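Local coordinates for similar to hydroxylamine oxidoreductase (PDB 6H5L), which probably acts as a multi-heme oxidoreductase that passes electrons between heme c groups inside a 60-heme reductase complex of an anammox bacterium, at residues A[19-22]-A[23-26]; A[166-170]-A[171-175]; A[499-502]-A[503-507]. All coordinates share one frame; numbering follows the deposited sequence.

Contact 1 (A[19-22]-A[23-26]); sequences DTPA and WYQA
Thr20 and Gln25 meet at about a right angle, Thr20 OG1 lying 3.2 Å from Gln25 CG, and beside them Thr20 also rests on Tyr24; these three form the more enclosed part of this helix start. Thr20 CB approaches Tyr24 CD1 to 3.7 Å, with the methyl CG2 next to the same ring carbon. Tyr24 is directed there because its CG stands anti to the backbone N (chi1 -176°), so its ring runs back past Thr20 and its OH goes on to hydrogen-bond Glu176. The amide of Gln25, carried on a chain extended beyond CG, gives a weak hydrogen bond from NE2 to Thr20 O (3.4 Å), while Thr20 OG1 bonds to Tyr17 O.

This is the start of helix 22-28, with Pro21 at the N-cap position. Its carbonyl supplies the evidence: Pro21 O accepts Gln25 N at 3.0 Å, the first i to i+4 bond, nearly in line with the C=O direction (162°). Tyr24 N adds a weak bond to the same oxygen, and Ala26 N continues the pattern to Ala22 O. With an alanine in place of Gln25 the backbone bond would remain, but Thr20 O would probably lose its weak amide donor and the Thr20 side chain the cover of CG and NE2.

Pro21 and Trp23 form the more exposed part of the contact. They lie side by side, pointing the same way, with Pro21 CG 3.3 Å from Trp23 NE1. Tyr24 CB sits over the centre of one Trp23 face, and Phe417 meets that indole edge-to-face.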
loop_
_atom_site.group_PDB
_atom_site.type_symbol
_atom_site.label_atom_id
_atom_site.label_comp_id
_atom_site.label_asym_id
_atom_site.label_seq_id
_atom_site.Cartn_x
_atom_site.Cartn_y
_atom_site.Cartn_z
ATOM N N ASP A 19 13.841 22.941 52.411
ATOM C CA ASP A 19 15.133 22.965 53.101
ATOM C C ASP A 19 15.893 24.262 52.824
ATOM O O ASP A 19 17.121 24.276 52.728
ATOM C CB ASP A 19 15.982 21.744 52.729
ATOM C CG ASP A 19 15.349 20.435 53.173
ATOM O OD1 ASP A 19 14.848 20.387 54.311
ATOM O OD2 ASP A 19 15.339 19.465 52.385
ATOM N N THR A 20 15.156 25.365 52.692
ATOM C CA THR A 20 15.765 26.673 52.538
ATOM C C THR A 20 15.363 27.568 53.704
ATOM O O THR A 20 14.214 27.517 54.153
ATOM C CB THR A 20 15.358 27.338 51.215
ATOM O OG1 THR A 20 13.933 27.321 51.091
ATOM C CG2 THR A 20 15.979 26.593 50.039
ATOM N N PRO A 21 16.281 28.381 54.220
ATOM C CA PRO A 21 15.951 29.226 55.372
ATOM C C PRO A 21 14.930 30.294 55.012
ATOM O O PRO A 21 14.719 30.635 53.846
ATOM C CB PRO A 21 17.296 29.846 55.774
ATOM C CG PRO A 21 18.220 29.617 54.630
ATOM C CD PRO A 21 17.595 28.693 53.639
ATOM N N ALA A 22 14.278 30.815 56.056
ATOM C CA ALA A 22 13.210 31.787 55.854
ATOM C C ALA A 22 13.721 33.060 55.196
ATOM O O ALA A 22 12.992 33.690 54.423
ATOM C CB ALA A 22 12.538 32.109 57.189
ATOM N N TRP A 23 14.964 33.459 55.487
ATOM C CA TRP A 23 15.529 34.625 54.815
ATOM C C TRP A 23 15.700 34.372 53.324
ATOM O O TRP A 23 15.550 35.295 52.516
ATOM C CB TRP A 23 16.869 35.012 55.450
ATOM C CG TRP A 23 18.035 34.155 55.023
ATOM C CD1 TRP A 23 18.554 33.084 55.692
ATOM C CD2 TRP A 23 18.827 34.307 53.836
ATOM N NE1 TRP A 23 19.616 32.559 54.994
ATOM C CE2 TRP A 23 19.802 33.290 53.850
ATOM C CE3 TRP A 23 18.802 35.201 52.760
ATOM C CZ2 TRP A 23 20.744 33.144 52.833
ATOM C CZ3 TRP A 23 19.736 35.054 51.750
ATOM C CH2 TRP A 23 20.694 34.034 51.794
ATOM N N TYR A 24 16.012 33.129 52.946
ATOM C CA TYR A 24 16.193 32.797 51.537
ATOM C C TYR A 24 14.860 32.785 50.799
ATOM O O TYR A 24 14.768 33.276 49.667
ATOM C CB TYR A 24 16.898 31.444 51.415
ATOM C CG TYR A 24 17.238 31.023 50.000
ATOM C CD1 TYR A 24 16.323 30.324 49.222
ATOM C CD2 TYR A 24 18.481 31.311 49.449
ATOM C CE1 TYR A 24 16.631 29.933 47.931
ATOM C CE2 TYR A 24 18.798 30.923 48.157
ATOM C CZ TYR A 24 17.869 30.235 47.404
ATOM O OH TYR A 24 18.172 29.843 46.119
ATOM N N GLN A 25 13.815 32.231 51.420
ATOM C CA GLN A 25 12.499 32.231 50.788
ATOM C C GLN A 25 11.877 33.620 50.782
ATOM O O GLN A 25 11.051 33.924 49.914
ATOM C CB GLN A 25 11.567 31.246 51.492
ATOM C CG GLN A 25 11.949 29.790 51.321
ATOM C CD GLN A 25 10.866 28.843 51.803
ATOM O OE1 GLN A 25 9.697 28.980 51.437
ATOM N NE2 GLN A 25 11.247 27.879 52.632
ATOM N N ALA A 26 12.249 34.471 51.741
ATOM C CA ALA A 26 11.688 35.815 51.791
ATOM C C ALA A 26 12.179 36.676 50.636
ATOM O O ALA A 26 11.489 37.618 50.232
ATOM C CB ALA A 26 12.023 36.479 53.126
#

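Contact 2 (A[166-170]-A[171-175]); sequences VGRPN and HLQSW. With HEC (heme c), chain H.
The axial-histidine segment of a heme c site is bridged by Asn170 and Gln173, which join the loop to Gln173, the N-cap residue of helix 174-180. Asn170 CG sits between the backbone N and the carbonyl carbon (chi1 56°), which puts its amide beside Gln173, and OD1 accepts the backbone N of Gln173 at 2.8 Å, the donor tilted 21° from the carbonyl plane. In return Asn170 ND2 points almost straight at Gln173 OE1, but at 3.4 Å this second bond is weak, and the two amide planes stand 48° apart. Gln173 NE2 turns to Glu176.

Between these two residues begins a type I beta turn, His171 to Ser174, closed by Ser174 N on His171 O. From it His171 reaches out to the heme, where NE2 binds the iron at 2.0 Å; His233 also binds this iron, giving the bis-histidine ligation usual for electron-transfer hemes. The backbone N of Asn170 also donates a hydrogen bond to O1D of one heme propionate (3.3 Å). Pro169, preceded by a cis peptide bond, lays CG 3.4 Å from O1A of the other propionate. Arg168 touches a second heme c.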
loop_
_atom_site.group_PDB
_atom_site.type_symbol
_atom_site.label_atom_id
_atom_site.label_comp_id
_atom_site.label_asym_id
_atom_site.label_seq_id
_atom_site.Cartn_x
_atom_site.Cartn_y
_atom_site.Cartn_z
ATOM N N VAL A 166 24.261 18.327 44.669
ATOM C CA VAL A 166 25.599 18.615 44.156
ATOM C C VAL A 166 25.939 20.100 44.185
ATOM O O VAL A 166 27.115 20.455 43.997
ATOM C CB VAL A 166 25.784 18.072 42.721
ATOM C CG1 VAL A 166 25.582 16.562 42.685
ATOM C CG2 VAL A 166 24.843 18.774 41.753
ATOM N N GLY A 167 24.962 20.974 44.414
ATOM C CA GLY A 167 25.223 22.396 44.509
ATOM C C GLY A 167 25.288 23.077 43.155
ATOM O O GLY A 167 25.109 22.470 42.098
ATOM N N ARG A 168 25.550 24.381 43.202
ATOM C CA ARG A 168 25.683 25.157 41.979
ATOM C C ARG A 168 26.927 24.721 41.203
ATOM O O ARG A 168 27.934 24.325 41.799
ATOM C CB ARG A 168 25.762 26.650 42.296
ATOM C CG ARG A 168 24.437 27.275 42.717
ATOM C CD ARG A 168 24.476 28.792 42.586
ATOM N NE ARG A 168 24.946 29.464 43.793
ATOM C CZ ARG A 168 25.499 30.673 43.805
ATOM N NH1 ARG A 168 25.672 31.336 42.669
ATOM N NH2 ARG A 168 25.890 31.214 44.950
ATOM N N PRO A 169 26.886 24.782 39.863
ATOM C CA PRO A 169 25.742 25.209 39.048
ATOM C C PRO A 169 24.713 24.106 38.810
ATOM O O PRO A 169 25.073 22.930 38.739
ATOM C CB PRO A 169 26.391 25.620 37.716
ATOM C CG PRO A 169 27.876 25.623 37.962
ATOM C CD PRO A 169 28.092 24.617 39.040
ATOM N N ASN A 170 23.449 24.498 38.681
ATOM C CA ASN A 170 22.362 23.583 38.355
ATOM C C ASN A 170 21.141 24.420 37.992
ATOM O O ASN A 170 21.142 25.645 38.132
ATOM C CB ASN A 170 22.062 22.611 39.501
ATOM C CG ASN A 170 21.755 23.317 40.814
ATOM O OD1 ASN A 170 21.049 24.325 40.849
ATOM N ND2 ASN A 170 22.285 22.781 41.905
ATOM N N HIS A 171 20.088 23.739 37.537
ATOM C CA HIS A 171 18.881 24.441 37.116
ATOM C C HIS A 171 18.001 24.830 38.295
ATOM O O HIS A 171 17.330 25.866 38.242
ATOM C CB HIS A 171 18.092 23.575 36.134
ATOM C CG HIS A 171 18.887 23.138 34.946
ATOM N ND1 HIS A 171 18.987 21.819 34.560
ATOM C CD2 HIS A 171 19.628 23.846 34.060
ATOM C CE1 HIS A 171 19.753 21.733 33.487
ATOM N NE2 HIS A 171 20.155 22.949 33.163
ATOM N N LEU A 172 17.987 24.022 39.358
ATOM C CA LEU A 172 17.141 24.317 40.512
ATOM C C LEU A 172 17.504 25.660 41.135
ATOM O O LEU A 172 16.626 26.482 41.425
ATOM C CB LEU A 172 17.260 23.197 41.546
ATOM C CG LEU A 172 16.527 23.421 42.872
ATOM C CD1 LEU A 172 15.016 23.432 42.670
ATOM C CD2 LEU A 172 16.933 22.372 43.897
ATOM N N GLN A 173 18.797 25.903 41.342
ATOM C CA GLN A 173 19.288 27.144 41.929
ATOM C C GLN A 173 19.733 28.142 40.867
ATOM O O GLN A 173 20.658 28.928 41.097
ATOM C CB GLN A 173 20.434 26.847 42.896
ATOM C CG GLN A 173 20.197 25.628 43.770
ATOM C CD GLN A 173 21.350 25.347 44.711
ATOM O OE1 GLN A 173 21.741 24.196 44.906
ATOM N NE2 GLN A 173 21.899 26.401 45.304
ATOM N N SER A 174 19.082 28.125 39.702
ATOM C CA SER A 174 19.528 28.959 38.592
ATOM C C SER A 174 19.216 30.430 38.837
ATOM O O SER A 174 20.049 31.301 38.558
ATOM C CB SER A 174 18.886 28.479 37.291
ATOM O OG SER A 174 19.551 29.020 36.165
ATOM N N TRP A 175 18.023 30.732 39.355
ATOM C CA TRP A 175 17.679 32.125 39.608
ATOM C C TRP A 175 18.468 32.692 40.779
ATOM O O TRP A 175 18.689 33.908 40.843
ATOM C CB TRP A 175 16.182 32.273 39.867
ATOM C CG TRP A 175 15.725 33.689 39.740
ATOM C CD1 TRP A 175 15.463 34.564 40.753
ATOM C CD2 TRP A 175 15.498 34.405 38.522
ATOM N NE1 TRP A 175 15.077 35.779 40.240
ATOM C CE2 TRP A 175 15.091 35.708 38.872
ATOM C CE3 TRP A 175 15.596 34.070 37.167
ATOM C CZ2 TRP A 175 14.782 36.675 37.917
ATOM C CZ3 TRP A 175 15.289 35.030 36.222
ATOM C CH2 TRP A 175 14.886 36.317 36.601
HETATM FE FE HEC H . 21.447 23.467 31.726
HETATM C CHA HEC H . 23.430 24.149 34.434
HETATM C CHB HEC H . 22.924 20.364 31.431
HETATM C CHC HEC H . 19.321 22.667 29.129
HETATM C CHD HEC H . 20.311 26.693 31.638
HETATM N NA HEC H . 22.910 22.451 32.734
HETATM C C1A HEC H . 23.590 22.915 33.845
HETATM C C2A HEC H . 24.499 21.870 34.273
HETATM C C3A HEC H . 24.361 20.831 33.448
HETATM C C4A HEC H . 23.357 21.172 32.460
HETATM C CMA HEC H . 25.133 19.496 33.529
HETATM C CAA HEC H . 25.461 21.936 35.475
HETATM C CBA HEC H . 26.832 22.394 35.000
HETATM C CGA HEC H . 27.831 22.168 36.099
HETATM O O1A HEC H . 28.849 22.898 36.124
HETATM O O2A HEC H . 27.609 21.270 36.952
HETATM N NB HEC H . 21.204 21.833 30.476
HETATM C C1B HEC H . 21.856 20.620 30.598
HETATM C C2B HEC H . 21.218 19.674 29.704
HETATM C C3B HEC H . 20.228 20.311 29.066
HETATM C C4B HEC H . 20.196 21.682 29.541
HETATM C CMB HEC H . 21.645 18.200 29.515
HETATM C CAB HEC H . 19.266 19.723 28.007
HETATM C CBB HEC H . 18.358 18.613 28.583
HETATM N NC HEC H . 20.103 24.486 30.572
HETATM C C1C HEC H . 19.276 23.965 29.597
HETATM C C2C HEC H . 18.229 24.935 29.327
HETATM C C3C HEC H . 18.657 26.098 29.845
HETATM C C4C HEC H . 19.742 25.804 30.755
HETATM C CMC HEC H . 17.311 24.823 28.088
HETATM C CAC HEC H . 17.978 27.485 29.758
HETATM C CBC HEC H . 16.858 27.577 30.811
HETATM N ND HEC H . 21.797 25.156 32.876
HETATM C C1D HEC H . 21.242 26.403 32.611
HETATM C C2D HEC H . 21.800 27.366 33.529
HETATM C C3D HEC H . 22.780 26.573 34.405
HETATM C C4D HEC H . 22.709 25.210 33.927
HETATM C CMD HEC H . 21.468 28.871 33.591
HETATM C CAD HEC H . 23.662 27.092 35.558
HETATM C CBD HEC H . 22.813 27.770 36.625
HETATM C CGD HEC H . 23.712 28.207 37.747
HETATM O O1D HEC H . 23.504 27.745 38.898
HETATM O O2D HEC H . 24.644 29.009 37.479
#

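Contact 3 (A[499-502]-A[503-507]); sequences QAEA and ARLRR
An i to i+3 salt bridge within one long helix, 480-513, defines this contact, which lies toward the C-terminal end of the chain, where copies of the protein meet. Glu501 and Arg504 carry it, their side chains crossing at about a right angle. Arg504 NH2 reaches Glu501 OE1 at 3.0 Å, nearly along the C-O axis of that oxygen, and the oxygen lies only 5° out of the guanidinium plane. Arg504 NE adds a weak bond to the same OE1, so one carboxylate oxygen takes two N-H groups from the edge of the guanidinium. The flat groups themselves are not coplanar: their planes are 62° apart. Glu501 comes to this place by setting CG anti to its backbone N and then bending at chi2 (72°). Ala500 O lies 3.8 Å above the guanidinium plane of Arg504, over its centre.

The backbone beneath is regular alpha helix. Ala503 N bonds to Gln499 O at 2.9 Å, Arg504 N to Ala500 O at 2.8 Å, and Leu505 N and Arg506 N repeat the step to Glu501 O and Ala502 O. Ala502 faces helix 356-389 of the same chain, touching Ile383 and Leu387, and Arg506 extends from CG to NE to form a salt bridge with Asp390.

Other copies complete the charge network. Arg504 NH1 pairs with Glu501 OE2 of a second subunit, while OE2 of this Glu501 pairs with Arg504 NH1 of a third subunit. Each acid thus answers an arginine within its own helix and one across an interface, a head-to-tail, cyclic pattern consistent with three chains round a common axis; such pairing would be expected to keep the buried Glu501 ionised.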
loop_
_atom_site.group_PDB
_atom_site.type_symbol
_atom_site.label_atom_id
_atom_site.label_comp_id
_atom_site.label_asym_id
_atom_site.label_seq_id
_atom_site.Cartn_x
_atom_site.Cartn_y
_atom_site.Cartn_z
ATOM N N GLN A 499 51.615 39.528 29.405
ATOM C CA GLN A 499 53.038 39.780 29.602
ATOM C C GLN A 499 53.450 41.121 29.009
ATOM O O GLN A 499 54.225 41.865 29.623
ATOM C CB GLN A 499 53.866 38.648 28.994
ATOM C CG GLN A 499 53.724 37.317 29.709
ATOM C CD GLN A 499 54.636 36.251 29.138
ATOM O OE1 GLN A 499 55.384 36.498 28.192
ATOM N NE2 GLN A 499 54.580 35.055 29.711
ATOM N N ALA A 500 52.946 41.444 27.816
ATOM C CA ALA A 500 53.279 42.720 27.193
ATOM C C ALA A 500 52.752 43.887 28.016
ATOM O O ALA A 500 53.417 44.923 28.137
ATOM C CB ALA A 500 52.722 42.773 25.770
ATOM N N GLU A 501 51.561 43.735 28.598
ATOM C CA GLU A 501 51.004 44.799 29.426
ATOM C C GLU A 501 51.761 44.926 30.742
ATOM O O GLU A 501 52.006 46.042 31.217
ATOM C CB GLU A 501 49.517 44.544 29.674
ATOM C CG GLU A 501 48.824 45.603 30.519
ATOM C CD GLU A 501 48.616 46.917 29.784
ATOM O OE1 GLU A 501 49.001 47.021 28.599
ATOM O OE2 GLU A 501 48.056 47.849 30.398
ATOM N N ALA A 502 52.134 43.797 31.349
ATOM C CA ALA A 502 52.944 43.848 32.562
ATOM C C ALA A 502 54.287 44.514 32.294
ATOM O O ALA A 502 54.734 45.362 33.074
ATOM C CB ALA A 502 53.142 42.441 33.124
ATOM N N ALA A 503 54.940 44.147 31.188
ATOM C CA ALA A 503 56.186 44.807 30.816
ATOM C C ALA A 503 55.959 46.269 30.456
ATOM O O ALA A 503 56.844 47.103 30.670
ATOM C CB ALA A 503 56.846 44.068 29.653
ATOM N N ARG A 504 54.783 46.595 29.914
ATOM C CA ARG A 504 54.474 47.981 29.580
ATOM C C ARG A 504 54.293 48.824 30.836
ATOM O O ARG A 504 54.749 49.972 30.892
ATOM C CB ARG A 504 53.219 48.034 28.713
ATOM C CG ARG A 504 53.137 49.218 27.772
ATOM C CD ARG A 504 52.615 48.758 26.424
ATOM N NE ARG A 504 51.464 47.872 26.571
ATOM C CZ ARG A 504 51.161 46.894 25.723
ATOM N NH1 ARG A 504 51.931 46.667 24.668
ATOM N NH2 ARG A 504 50.094 46.136 25.936
ATOM N N LEU A 505 53.630 48.270 31.854
ATOM C CA LEU A 505 53.417 49.015 33.090
ATOM C C LEU A 505 54.703 49.165 33.890
ATOM O O LEU A 505 54.894 50.183 34.565
ATOM C CB LEU A 505 52.340 48.333 33.933
ATOM C CG LEU A 505 50.919 48.406 33.373
ATOM C CD1 LEU A 505 49.986 47.491 34.147
ATOM C CD2 LEU A 505 50.410 49.840 33.400
ATOM N N ARG A 506 55.592 48.171 33.834
ATOM C CA ARG A 506 56.883 48.306 34.502
ATOM C C ARG A 506 57.786 49.278 33.753
ATOM O O ARG A 506 58.573 50.005 34.370
ATOM C CB ARG A 506 57.553 46.938 34.636
ATOM C CG ARG A 506 56.730 45.934 35.416
ATOM C CD ARG A 506 57.454 44.612 35.598
ATOM N NE ARG A 506 56.636 43.663 36.349
ATOM C CZ ARG A 506 56.553 43.634 37.675
ATOM N NH1 ARG A 506 57.243 44.502 38.403
ATOM N NH2 ARG A 506 55.780 42.740 38.276
ATOM N N ARG A 507 57.684 49.303 32.422
ATOM C CA ARG A 507 58.477 50.233 31.626
ATOM C C ARG A 507 58.063 51.675 31.893
ATOM O O ARG A 507 58.918 52.556 32.047
ATOM C CB ARG A 507 58.331 49.896 30.143
ATOM C CG ARG A 507 59.200 50.726 29.218
ATOM C CD ARG A 507 58.962 50.333 27.770
ATOM N NE ARG A 507 59.912 50.957 26.854
ATOM C CZ ARG A 507 59.905 50.770 25.538
ATOM N NH1 ARG A 507 58.996 49.978 24.985
ATOM N NH2 ARG A 507 60.805 51.373 24.775
#

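In the fold
Along the chain the contacts come in series: contact 1 at the start of helix 22-28, contact 2 at the start of helix 174-180, contact 3 in helix 480-513. Contacts 1 and 2 are neighbours, with centres 16 Å apart and nearest atoms about 5 Å apart; they do not touch, but Glu176 OE1 bonds both Tyr24 and Gln173, linking the N-terminal helix to the heme-ligand segment. Contact 3 stands apart, its centre 40 Å from that of contact 2 and 48 Å from that of contact 1. Of these three, the heme-ligand contact lies near the centre of this helix-rich chain, which has very little strand, and the one touching other subunits lies far from it.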